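Local coordinates for ribosomal RNA processing protein 6 (Trypanosoma brucei brucei, PDB 4NLC) that probably trims or degrades RNA from its 3' end as an exoribonuclease of the nuclear exosome, represented here by its catalytic core, at residues Glu81-Val95 and Leu134-Phe148. The protein carries 1 engineered substitution. Numbering follows the deposited sequence.
Sequences EALVAVLLNETEIAV and LMAPVFLQPNIVKVF
The carbonyl oxygen T91 O takes the backbone N-H of V145, with N and O 2.8 Å apart and the donor standing 43° out of the carbonyl plane. A water also donates to T91 O and to N143 O, tying together the two loops that lead into the strands, while I144 CA-H makes a longer contact with T91 O. From this entry point a parallel ladder runs on: V145 O receives I93 N, I93 O receives V147 N, and V147 O receives V95 N at 2.8 Å. I93 thus exemplifies parallel pairing, bonding to both neighbours of its partner K146.

Beside the ladder, I144 drives its CG1-CD1 arm into the turn L87-E90, where CD1 lies 3.4 Å from L87 O. I93 holds CG1 between its own N and carbonyl carbon (chi1 71°), which carries CD1 to V138 CG1 at 3.6 Å. The other methyl of V138, CG2, meets L87 CB at 3.7 Å and also touches V84 and L88. In the 3-10 segment 134-135, the bent chain of M135 brings CE to L87 CD1. At the far end of the ladder V95 CB lies over one face of the F148 ring, 3.8 Å from its centroid, a CH-pi contact offset toward the rim.

The amine of the buried K146 is met by carbonyls, which would offset its likely positive charge: NZ bonds to V138 O, tying helix 136-140 to strand 145-148, and also to I144 O and, beyond, V167 O.

Strands 92-100 and 145-148 are thus neighbours in the mixed sheet of the exonuclease domain, of the RNase H-like class. Helices 77-87 and 136-140 cover the face bearing I93, whereas helix 226-238 packs on the opposite face, against E92, A94, V145 and V147.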
# COMPACT_ATOMS: atom_id res chain seq x y z
N GLU A 81 12.88 17.66 4.28
CA GLU A 81 12.45 18.87 4.98
C GLU A 81 12.32 20.02 3.99
O GLU A 81 11.33 20.75 4.06
CB GLU A 81 13.45 19.25 6.09
CG GLU A 81 13.45 18.25 7.23
CD GLU A 81 14.47 18.51 8.31
OE1 GLU A 81 15.67 18.70 7.98
OE2 GLU A 81 14.08 18.47 9.50
N ALA A 82 13.31 20.19 3.07
CA ALA A 82 13.26 21.23 2.04
C ALA A 82 12.00 21.01 1.18
O ALA A 82 11.30 21.98 0.85
CB ALA A 82 14.52 21.19 1.16
N LEU A 83 11.69 19.75 0.85
CA LEU A 83 10.51 19.39 0.05
C LEU A 83 9.19 19.75 0.82
O LEU A 83 8.30 20.36 0.24
CB LEU A 83 10.55 17.91 -0.34
CG LEU A 83 9.20 17.28 -0.76
CD1 LEU A 83 8.65 17.91 -2.06
CD2 LEU A 83 9.31 15.80 -0.89
N VAL A 84 9.12 19.43 2.11
CA VAL A 84 7.97 19.71 2.97
C VAL A 84 7.66 21.24 2.96
O VAL A 84 6.49 21.61 2.89
CB VAL A 84 8.15 19.09 4.39
CG1 VAL A 84 7.18 19.67 5.42
CG2 VAL A 84 8.01 17.57 4.32
N ALA A 85 8.68 22.11 2.96
CA ALA A 85 8.47 23.57 2.94
C ALA A 85 7.97 24.05 1.59
O ALA A 85 7.18 24.98 1.54
CB ALA A 85 9.72 24.33 3.37
N VAL A 86 8.42 23.41 0.49
CA VAL A 86 7.95 23.73 -0.86
C VAL A 86 6.43 23.39 -0.92
O VAL A 86 5.62 24.22 -1.31
CB VAL A 86 8.75 22.95 -1.96
CG1 VAL A 86 7.98 22.90 -3.28
CG2 VAL A 86 10.13 23.56 -2.17
N LEU A 87 6.06 22.17 -0.47
CA LEU A 87 4.69 21.71 -0.47
C LEU A 87 3.74 22.59 0.35
O LEU A 87 2.56 22.71 -0.02
CB LEU A 87 4.61 20.26 -0.01
CG LEU A 87 5.38 19.19 -0.80
CD1 LEU A 87 5.07 17.83 -0.26
CD2 LEU A 87 5.08 19.24 -2.32
N LEU A 88 4.26 23.25 1.42
CA LEU A 88 3.49 24.15 2.28
C LEU A 88 3.05 25.44 1.58
O LEU A 88 2.19 26.12 2.10
CB LEU A 88 4.21 24.47 3.61
CG LEU A 88 4.38 23.32 4.64
CD1 LEU A 88 5.39 23.71 5.75
CD2 LEU A 88 3.05 22.86 5.25
N ASN A 89 3.63 25.78 0.40
CA ASN A 89 3.24 26.96 -0.37
C ASN A 89 2.23 26.63 -1.51
O ASN A 89 1.90 27.52 -2.31
CB ASN A 89 4.47 27.68 -0.94
CG ASN A 89 5.18 28.55 0.05
OD1 ASN A 89 4.57 29.26 0.86
ND2 ASN A 89 6.50 28.55 -0.01
N GLU A 90 1.76 25.37 -1.57
CA GLU A 90 0.80 24.90 -2.58
C GLU A 90 -0.61 24.76 -2.00
O GLU A 90 -0.76 24.58 -0.79
CB GLU A 90 1.25 23.55 -3.17
CG GLU A 90 2.69 23.52 -3.68
CD GLU A 90 3.01 24.42 -4.86
OE1 GLU A 90 4.19 24.84 -4.97
OE2 GLU A 90 2.11 24.70 -5.68
N THR A 91 -1.63 24.88 -2.83
CA THR A 91 -3.03 24.72 -2.40
C THR A 91 -3.55 23.32 -2.78
O THR A 91 -4.60 22.89 -2.31
CB THR A 91 -3.91 25.85 -2.96
OG1 THR A 91 -3.76 25.90 -4.37
CG2 THR A 91 -3.59 27.21 -2.33
N GLU A 92 -2.82 22.62 -3.66
CA GLU A 92 -3.11 21.27 -4.10
C GLU A 92 -1.86 20.57 -4.61
O GLU A 92 -1.06 21.17 -5.34
CB GLU A 92 -4.29 21.16 -5.09
CG GLU A 92 -4.05 21.72 -6.48
CD GLU A 92 -4.20 23.22 -6.62
OE1 GLU A 92 -5.00 23.82 -5.86
OE2 GLU A 92 -3.48 23.80 -7.47
N ILE A 93 -1.70 19.30 -4.20
CA ILE A 93 -0.55 18.47 -4.60
C ILE A 93 -1.09 17.13 -5.00
O ILE A 93 -2.13 16.72 -4.46
CB ILE A 93 0.54 18.35 -3.49
CG1 ILE A 93 0.07 17.46 -2.30
CG2 ILE A 93 1.07 19.73 -3.02
CD1 ILE A 93 1.12 17.20 -1.17
N ALA A 94 -0.40 16.43 -5.93
CA ALA A 94 -0.78 15.10 -6.41
C ALA A 94 0.18 14.13 -5.78
O ALA A 94 1.39 14.37 -5.79
CB ALA A 94 -0.68 15.02 -7.92
N VAL A 95 -0.35 13.05 -5.18
CA VAL A 95 0.44 12.06 -4.49
C VAL A 95 0.11 10.64 -4.99
O VAL A 95 -1.04 10.33 -5.32
CB VAL A 95 0.29 12.17 -2.93
CG1 VAL A 95 1.30 11.27 -2.20
CG2 VAL A 95 0.39 13.62 -2.42
N LEU A 134 7.86 13.77 9.22
CA LEU A 134 8.10 15.20 8.90
C LEU A 134 7.16 15.75 7.84
O LEU A 134 7.07 16.96 7.68
CB LEU A 134 9.58 15.47 8.51
CG LEU A 134 10.61 15.25 9.64
CD1 LEU A 134 12.02 15.29 9.10
CD2 LEU A 134 10.44 16.25 10.78
N MET A 135 6.44 14.88 7.15
CA MET A 135 5.46 15.24 6.13
C MET A 135 4.09 15.52 6.76
O MET A 135 3.23 16.04 6.06
CB MET A 135 5.33 14.11 5.08
CG MET A 135 6.66 13.74 4.43
SD MET A 135 6.44 13.23 2.73
CE MET A 135 5.94 14.87 1.98
N ALA A 136 3.89 15.19 8.05
CA ALA A 136 2.62 15.44 8.77
C ALA A 136 2.10 16.91 8.66
O ALA A 136 0.89 17.07 8.49
CB ALA A 136 2.71 15.00 10.23
N PRO A 137 2.91 17.99 8.62
CA PRO A 137 2.30 19.33 8.43
C PRO A 137 1.61 19.48 7.05
O PRO A 137 0.58 20.13 6.97
CB PRO A 137 3.50 20.28 8.55
CG PRO A 137 4.52 19.51 9.34
CD PRO A 137 4.37 18.11 8.84
N VAL A 138 2.14 18.84 6.01
CA VAL A 138 1.55 18.88 4.67
C VAL A 138 0.29 18.02 4.62
O VAL A 138 -0.76 18.52 4.23
CB VAL A 138 2.56 18.52 3.53
CG1 VAL A 138 1.88 18.51 2.15
CG2 VAL A 138 3.73 19.49 3.51
N PHE A 139 0.39 16.73 5.03
CA PHE A 139 -0.77 15.85 4.97
C PHE A 139 -1.94 16.28 5.88
O PHE A 139 -3.08 16.03 5.52
CB PHE A 139 -0.39 14.38 5.23
CG PHE A 139 0.37 13.73 4.09
CD1 PHE A 139 -0.28 13.38 2.92
CD2 PHE A 139 1.72 13.45 4.21
CE1 PHE A 139 0.43 12.78 1.85
CE2 PHE A 139 2.42 12.85 3.14
CZ PHE A 139 1.76 12.51 1.98
N LEU A 140 -1.65 16.92 7.02
CA LEU A 140 -2.62 17.42 8.00
C LEU A 140 -3.16 18.80 7.69
O LEU A 140 -4.16 19.19 8.29
CB LEU A 140 -2.06 17.39 9.45
CG LEU A 140 -1.73 16.01 10.06
CD1 LEU A 140 -1.18 16.16 11.50
CD2 LEU A 140 -2.95 15.09 10.07
N GLN A 141 -2.51 19.55 6.77
CA GLN A 141 -2.88 20.93 6.41
C GLN A 141 -4.21 20.95 5.67
O GLN A 141 -4.26 20.50 4.53
CB GLN A 141 -1.73 21.60 5.62
CG GLN A 141 -1.87 23.08 5.21
CD GLN A 141 -2.44 24.04 6.20
OE1 GLN A 141 -1.77 24.52 7.12
NE2 GLN A 141 -3.65 24.45 5.95
N PRO A 142 -5.30 21.47 6.30
CA PRO A 142 -6.59 21.51 5.61
C PRO A 142 -6.66 22.39 4.37
O PRO A 142 -7.55 22.20 3.55
CB PRO A 142 -7.55 21.99 6.71
CG PRO A 142 -6.72 22.73 7.65
CD PRO A 142 -5.38 22.08 7.64
N ASN A 143 -5.78 23.39 4.25
CA ASN A 143 -5.83 24.29 3.09
C ASN A 143 -5.07 23.74 1.88
O ASN A 143 -5.02 24.38 0.84
CB ASN A 143 -5.37 25.70 3.46
CG ASN A 143 -5.79 26.74 2.44
OD1 ASN A 143 -6.97 26.85 2.07
ND2 ASN A 143 -4.82 27.49 1.93
N ILE A 144 -4.49 22.56 2.01
CA ILE A 144 -3.78 21.92 0.92
C ILE A 144 -4.57 20.70 0.57
O ILE A 144 -4.72 19.81 1.41
CB ILE A 144 -2.29 21.55 1.25
CG1 ILE A 144 -1.48 22.79 1.73
CG2 ILE A 144 -1.60 20.82 0.05
CD1 ILE A 144 -0.03 22.53 2.17
N VAL A 145 -5.06 20.64 -0.68
CA VAL A 145 -5.77 19.43 -1.14
C VAL A 145 -4.72 18.40 -1.59
O VAL A 145 -3.82 18.74 -2.37
CB VAL A 145 -6.82 19.72 -2.24
CG1 VAL A 145 -7.35 18.42 -2.88
CG2 VAL A 145 -7.97 20.54 -1.68
N LYS A 146 -4.82 17.15 -1.09
CA LYS A 146 -3.94 16.04 -1.50
C LYS A 146 -4.75 15.19 -2.46
O LYS A 146 -5.71 14.54 -2.07
CB LYS A 146 -3.48 15.19 -0.32
CG LYS A 146 -2.25 15.72 0.48
CD LYS A 146 -2.49 17.03 1.24
CE LYS A 146 -3.51 16.88 2.35
NZ LYS A 146 -3.57 18.08 3.23
N VAL A 147 -4.38 15.24 -3.73
CA VAL A 147 -5.01 14.50 -4.81
C VAL A 147 -4.31 13.12 -4.98
O VAL A 147 -3.11 13.05 -5.26
CB VAL A 147 -4.99 15.30 -6.15
CG1 VAL A 147 -5.77 14.58 -7.26
CG2 VAL A 147 -5.51 16.72 -5.96
N PHE A 148 -5.07 12.05 -4.86
CA PHE A 148 -4.57 10.70 -5.13
C PHE A 148 -5.50 10.08 -6.16
O PHE A 148 -6.66 10.47 -6.23
CB PHE A 148 -4.65 9.86 -3.85
CG PHE A 148 -3.59 10.04 -2.80
CD1 PHE A 148 -3.61 11.14 -1.94
CD2 PHE A 148 -2.62 9.07 -2.59
CE1 PHE A 148 -2.69 11.27 -0.89
CE2 PHE A 148 -1.69 9.19 -1.54
CZ PHE A 148 -1.75 10.27 -0.68
O HOH W 1 -6.69 24.59 -1.31